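Local coordinates for protein CooT (Carboxydothermus hydrogenoformans, PDB 6FAN) that probably acts as a nickel chaperone in the maturation of carbon monoxide dehydrogenase, at residues C2-N10 with L16-L24. Sequence-based numbering, arbitrary orientation. Where two conformers were deposited one is given.
Sequences CEASAFIVN and LFLERVDKL
A6 O takes two backbone N-H groups, F17 N at 2.7 Å and L18 N in a weaker, longer bond. F17 and L18 therefore share one partner, which makes a classic beta bulge in the hairpin of strands 4-10 and 13-27. A6 N answers with a bond to L18 O at 2.8 Å. The chain then turns a corner at E19 and R20. Pairing resumes, shifted by one residue, where V21 N donates to A4 O at 2.8 Å; the return bond from A4 N to V21 O is weak. At the corner R20 N gives its hydrogen to a water, which also hydrogen-bonds S5 OG at 2.6 Å.

F7 and L16 lie on one face of the sheet, A6, L18 and V21 on the other. L16 CD1 sits over the F7 ring, toward its rim, in a CH-pi contact; R56 adds a cation-pi contact. On the opposite sheet face A6 CB meets V21 CG2, with L33 packing on A6 and I57 on V21. F17 CB touches I8 CG1, while chi1 (-180°) swings the ring away from strand 4-10. Beyond V21, K23 and L24 pair with a strand of the second subunit, so the sheet continues across the dimer.

The poorly ordered E3 side chain runs alongside R20. R20 NE and NH2 both reach E3 OE2, in weak hydrogen bonds within a salt bridge. E3 OE2 lies at the guanidinium edge, 3.3 Å from R20 NE, with carboxylate and guanidinium planes 49° apart.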
ATOM      1  N   CYS E   2     -11.207  -4.712   3.157  1.00 76.45           N
ATOM      2  CA  CYS E   2     -11.549  -3.613   4.056  1.00 69.48           C
ATOM      3  C   CYS E   2     -10.445  -2.521   4.210  1.00 64.60           C
ATOM      4  O   CYS E   2      -9.238  -2.722   3.996  1.00 34.46           O
ATOM      5  CB  CYS E   2     -12.026  -4.126   5.433  1.00 79.65           C
ATOM      6  SG  CYS E   2     -13.834  -4.255   5.585  1.00 77.64           S
ATOM      7  N   GLU E   3     -10.944  -1.366   4.581  1.00 67.68           N
ATOM      8  CA  GLU E   3     -10.179  -0.215   4.943  1.00 66.64           C
ATOM      9  C   GLU E   3      -9.226  -0.521   6.091  1.00 65.97           C
ATOM     10  O   GLU E   3      -9.498  -1.271   7.031  1.00 57.51           O
ATOM     11  CB  GLU E   3     -11.125   0.933   5.324  1.00 76.33           C
ATOM     12  CG  GLU E   3     -12.553   1.054   4.722  1.00 85.67           C
ATOM     13  CD  GLU E   3     -13.519   0.058   5.324  1.00 83.70           C
ATOM     14  OE1 GLU E   3     -14.238  -0.642   4.583  1.00 92.67           O
ATOM     15  OE2 GLU E   3     -13.648   0.056   6.566  1.00 87.48           O
ATOM     16  N   ALA E   4      -8.037   0.066   6.026  1.00 56.92           N
ATOM     17  CA  ALA E   4      -6.920  -0.235   6.962  1.00 39.86           C
ATOM     18  C   ALA E   4      -6.575   1.156   7.554  1.00 41.55           C
ATOM     19  O   ALA E   4      -6.856   2.201   6.908  1.00 44.59           O
ATOM     20  CB  ALA E   4      -5.780  -0.691   6.119  1.00 37.29           C
ATOM     21  N   SER E   5      -6.032   1.148   8.773  1.00 34.49           N
ATOM     22  CA  SER E   5      -5.549   2.361   9.364  1.00 34.72           C
ATOM     23  C   SER E   5      -4.111   2.660   8.966  1.00 32.15           C
ATOM     24  O   SER E   5      -3.239   1.754   8.946  1.00 32.43           O
ATOM     25  CB  SER E   5      -5.662   2.235  10.887  1.00 31.28           C
ATOM     26  OG  SER E   5      -7.030   2.230  11.233  1.00 37.62           O
ATOM     27  N   ALA E   6      -3.830   3.958   8.674  1.00 29.23           N
ATOM     28  CA  ALA E   6      -2.440   4.380   8.421  1.00 28.61           C
ATOM     29  C   ALA E   6      -1.780   4.922   9.697  1.00 28.98           C
ATOM     30  O   ALA E   6      -2.381   5.729  10.408  1.00 31.97           O
ATOM     31  CB  ALA E   6      -2.439   5.434   7.332  1.00 28.26           C
ATOM     32  N   PHE E   7      -0.557   4.513   9.944  1.00 33.13           N
ATOM     33  CA  PHE E   7       0.225   4.942  11.114  1.00 34.34           C
ATOM     34  C   PHE E   7       1.539   5.568  10.671  1.00 38.51           C
ATOM     35  O   PHE E   7       2.114   5.127   9.663  1.00 40.56           O
ATOM     36  CB  PHE E   7       0.548   3.751  12.014  1.00 33.25           C
ATOM     37  CG  PHE E   7      -0.658   3.090  12.607  1.00 36.54           C
ATOM     38  CD1 PHE E   7      -1.125   3.467  13.901  1.00 40.44           C
ATOM     39  CD2 PHE E   7      -1.395   2.094  11.895  1.00 35.41           C
ATOM     40  CE1 PHE E   7      -2.260   2.846  14.467  1.00 31.68           C
ATOM     41  CE2 PHE E   7      -2.533   1.503  12.488  1.00 34.62           C
ATOM     42  CZ  PHE E   7      -2.943   1.876  13.765  1.00 32.95           C
ATOM     43  N   ILE E   8       2.003   6.565  11.417  1.00 35.38           N
ATOM     44  CA  ILE E   8       3.368   7.101  11.220  1.00 35.81           C
ATOM     45  C   ILE E   8       4.271   6.395  12.216  1.00 43.78           C
ATOM     46  O   ILE E   8       3.969   6.368  13.420  1.00 49.04           O
ATOM     47  CB  ILE E   8       3.471   8.631  11.426  1.00 37.25           C
ATOM     48  CG1 ILE E   8       2.480   9.407  10.594  1.00 37.33           C
ATOM     49  CG2 ILE E   8       4.899   9.076  11.224  1.00 36.94           C
ATOM     50  CD1 ILE E   8       2.491   9.138   9.085  1.00 44.30           C
ATOM     51  N   VAL E   9       5.356   5.812  11.724  1.00 45.14           N
ATOM     52  CA  VAL E   9       6.270   5.062  12.570  1.00 57.61           C
ATOM     53  C   VAL E   9       7.598   5.840  12.732  1.00 59.10           C
ATOM     54  O   VAL E   9       8.317   6.086  11.740  1.00 69.45           O
ATOM     55  CB  VAL E   9       6.486   3.591  12.079  1.00 51.42           C
ATOM     56  CG1 VAL E   9       7.715   2.950  12.739  1.00 55.81           C
ATOM     57  CG2 VAL E   9       5.242   2.728  12.239  1.00 50.90           C
ATOM     58  N   ASN E  10       7.856   6.274  13.953  1.00 55.88           N
ATOM     59  CA  ASN E  10       9.171   6.859  14.276  0.50 58.19           C
ATOM     60  C   ASN E  10       9.884   5.930  15.280  1.00 56.66           C
ATOM     61  O   ASN E  10       9.568   5.976  16.487  1.00 67.46           O
ATOM     62  CB  ASN E  10       9.002   8.283  14.871  0.50 54.20           C
ATOM     63  CG  ASN E  10       8.003   9.184  14.127  0.50 52.47           C
ATOM     64  OD1 ASN E  10       8.384   9.844  13.167  0.50 56.39           O
ATOM     65  ND2 ASN E  10       6.754   9.293  14.624  0.50 48.64           N
ATOM     66  N   LEU E  16      -1.414   6.973  15.027  1.00 41.69           N
ATOM     67  CA  LEU E  16      -2.500   6.911  14.090  1.00 41.62           C
ATOM     68  C   LEU E  16      -2.545   8.177  13.234  1.00 46.46           C
ATOM     69  O   LEU E  16      -2.528   9.274  13.761  1.00 44.07           O
ATOM     70  CB  LEU E  16      -3.820   6.696  14.810  1.00 40.48           C
ATOM     71  CG  LEU E  16      -5.047   6.619  13.922  1.00 46.68           C
ATOM     72  CD1 LEU E  16      -5.013   5.306  13.118  1.00 37.64           C
ATOM     73  CD2 LEU E  16      -6.299   6.778  14.824  1.00 41.15           C
ATOM     74  N   PHE E  17      -2.564   8.005  11.917  1.00 39.48           N
ATOM     75  CA  PHE E  17      -2.623   9.143  11.005  1.00 36.39           C
ATOM     76  C   PHE E  17      -3.992   9.291  10.371  1.00 37.39           C
ATOM     77  O   PHE E  17      -4.505  10.413  10.253  1.00 40.58           O
ATOM     78  CB  PHE E  17      -1.521   9.072   9.944  1.00 38.32           C
ATOM     79  CG  PHE E  17      -1.534  10.225   8.974  1.00 43.00           C
ATOM     80  CD1 PHE E  17      -1.153  11.512   9.383  1.00 44.57           C
ATOM     81  CD2 PHE E  17      -1.903  10.031   7.660  1.00 41.77           C
ATOM     82  CE1 PHE E  17      -1.171  12.583   8.492  1.00 44.59           C
ATOM     83  CE2 PHE E  17      -1.890  11.083   6.725  1.00 42.20           C
ATOM     84  CZ  PHE E  17      -1.522  12.358   7.149  1.00 51.03           C
ATOM     85  N   LEU E  18      -4.604   8.169   9.990  1.00 36.39           N
ATOM     86  CA  LEU E  18      -5.920   8.177   9.348  1.00 32.10           C
ATOM     87  C   LEU E  18      -6.547   6.770   9.419  1.00 33.53           C
ATOM     88  O   LEU E  18      -5.898   5.777   9.094  1.00 34.80           O
ATOM     89  CB  LEU E  18      -5.820   8.675   7.882  1.00 34.67           C
ATOM     90  CG  LEU E  18      -7.157   8.992   7.192  1.00 36.77           C
ATOM     91  CD1 LEU E  18      -7.914  10.112   7.932  1.00 39.65           C
ATOM     92  CD2 LEU E  18      -7.085   9.295   5.699  1.00 36.59           C
ATOM     93  N   GLU E  19      -7.790   6.707   9.844  1.00 32.01           N
ATOM     94  CA  GLU E  19      -8.469   5.450   9.981  1.00 36.00           C
ATOM     95  C   GLU E  19      -9.304   5.185   8.767  1.00 39.10           C
ATOM     96  O   GLU E  19      -9.725   6.070   8.076  1.00 36.99           O
ATOM     97  CB  GLU E  19      -9.352   5.394  11.254  1.00 36.47           C
ATOM     98  CG  GLU E  19      -8.633   5.478  12.604  1.00 38.77           C
ATOM     99  CD  GLU E  19      -9.371   4.872  13.816  1.00 46.82           C
ATOM    100  OE1 GLU E  19     -10.248   5.498  14.380  1.00 53.65           O
ATOM    101  OE2 GLU E  19      -9.054   3.775  14.258  1.00 40.58           O
ATOM    102  N   ARG E  20      -9.440   3.927   8.467  1.00 38.25           N
ATOM    103  CA  ARG E  20     -10.346   3.449   7.379  1.00 34.71           C
ATOM    104  C   ARG E  20      -9.967   4.030   6.021  1.00 34.34           C
ATOM    105  O   ARG E  20     -10.856   4.424   5.254  1.00 33.99           O
ATOM    106  CB  ARG E  20     -11.821   3.609   7.703  1.00 38.91           C
ATOM    107  CG  ARG E  20     -12.086   3.155   9.153  1.00 46.36           C
ATOM    108  CD  ARG E  20     -13.484   3.324   9.498  1.00 55.52           C
ATOM    109  NE  ARG E  20     -14.261   2.207   8.998  1.00 61.53           N
ATOM    110  CZ  ARG E  20     -15.537   1.984   9.314  1.00 67.15           C
ATOM    111  NH1 ARG E  20     -16.182   2.758  10.208  1.00 53.89           N
ATOM    112  NH2 ARG E  20     -16.194   0.957   8.780  1.00 71.04           N
ATOM    113  N   VAL E  21      -8.675   4.004   5.712  1.00 31.32           N
ATOM    114  CA  VAL E  21      -8.148   4.443   4.435  1.00 30.21           C
ATOM    115  C   VAL E  21      -8.668   3.527   3.329  1.00 33.97           C
ATOM    116  O   VAL E  21      -8.615   2.269   3.436  1.00 35.93           O
ATOM    117  CB  VAL E  21      -6.584   4.361   4.412  1.00 29.12           C
ATOM    118  CG1 VAL E  21      -6.007   4.825   3.046  1.00 32.77           C
ATOM    119  CG2 VAL E  21      -6.046   5.256   5.555  1.00 31.54           C
ATOM    120  N   ASP E  22      -9.207   4.152   2.286  1.00 30.08           N
ATOM    121  CA  ASP E  22      -9.596   3.429   1.102  1.00 30.36           C
ATOM    122  C   ASP E  22      -8.495   3.592   0.053  1.00 32.40           C
ATOM    123  O   ASP E  22      -7.840   2.595  -0.317  1.00 33.26           O
ATOM    124  CB  ASP E  22     -10.945   3.930   0.575  1.00 29.08           C
ATOM    125  CG  ASP E  22     -11.347   3.254  -0.731  1.00 34.53           C
ATOM    126  OD1 ASP E  22     -10.777   2.242  -1.161  1.00 34.16           O
ATOM    127  OD2 ASP E  22     -12.226   3.767  -1.403  1.00 34.92           O
ATOM    128  N   LYS E  23      -8.270   4.832  -0.413  1.00 27.61           N
ATOM    129  CA  LYS E  23      -7.270   5.066  -1.467  1.00 30.61           C
ATOM    130  C   LYS E  23      -5.985   5.616  -0.913  1.00 27.86           C
ATOM    131  O   LYS E  23      -5.998   6.442   0.014  1.00 26.93           O
ATOM    132  CB  LYS E  23      -7.819   6.032  -2.546  1.00 31.70           C
ATOM    133  CG  LYS E  23      -9.228   5.753  -3.048  1.00 32.71           C
ATOM    134  CD  LYS E  23      -9.416   4.736  -4.171  1.00 43.21           C
ATOM    135  CE  LYS E  23     -10.887   4.514  -4.477  1.00 35.98           C
ATOM    136  NZ  LYS E  23     -11.260   5.707  -5.270  1.00 48.07           N
ATOM    137  N   LEU E  24      -4.874   5.127  -1.454  1.00 26.64           N
ATOM    138  CA  LEU E  24      -3.569   5.745  -1.156  1.00 27.97           C
ATOM    139  C   LEU E  24      -2.856   5.974  -2.502  1.00 29.13           C
ATOM    140  O   LEU E  24      -2.638   5.035  -3.252  1.00 30.25           O
ATOM    141  CB  LEU E  24      -2.730   4.828  -0.232  1.00 24.16           C
ATOM    142  CG  LEU E  24      -1.433   5.402   0.348  1.00 27.76           C
ATOM    143  CD1 LEU E  24      -1.036   4.715   1.635  1.00 25.84           C
ATOM    144  CD2 LEU E  24      -0.287   5.301  -0.644  1.00 30.33           C
TER
HETATM  145  O   HOH W   1      -9.238   1.682   9.922  1.00 35.56           O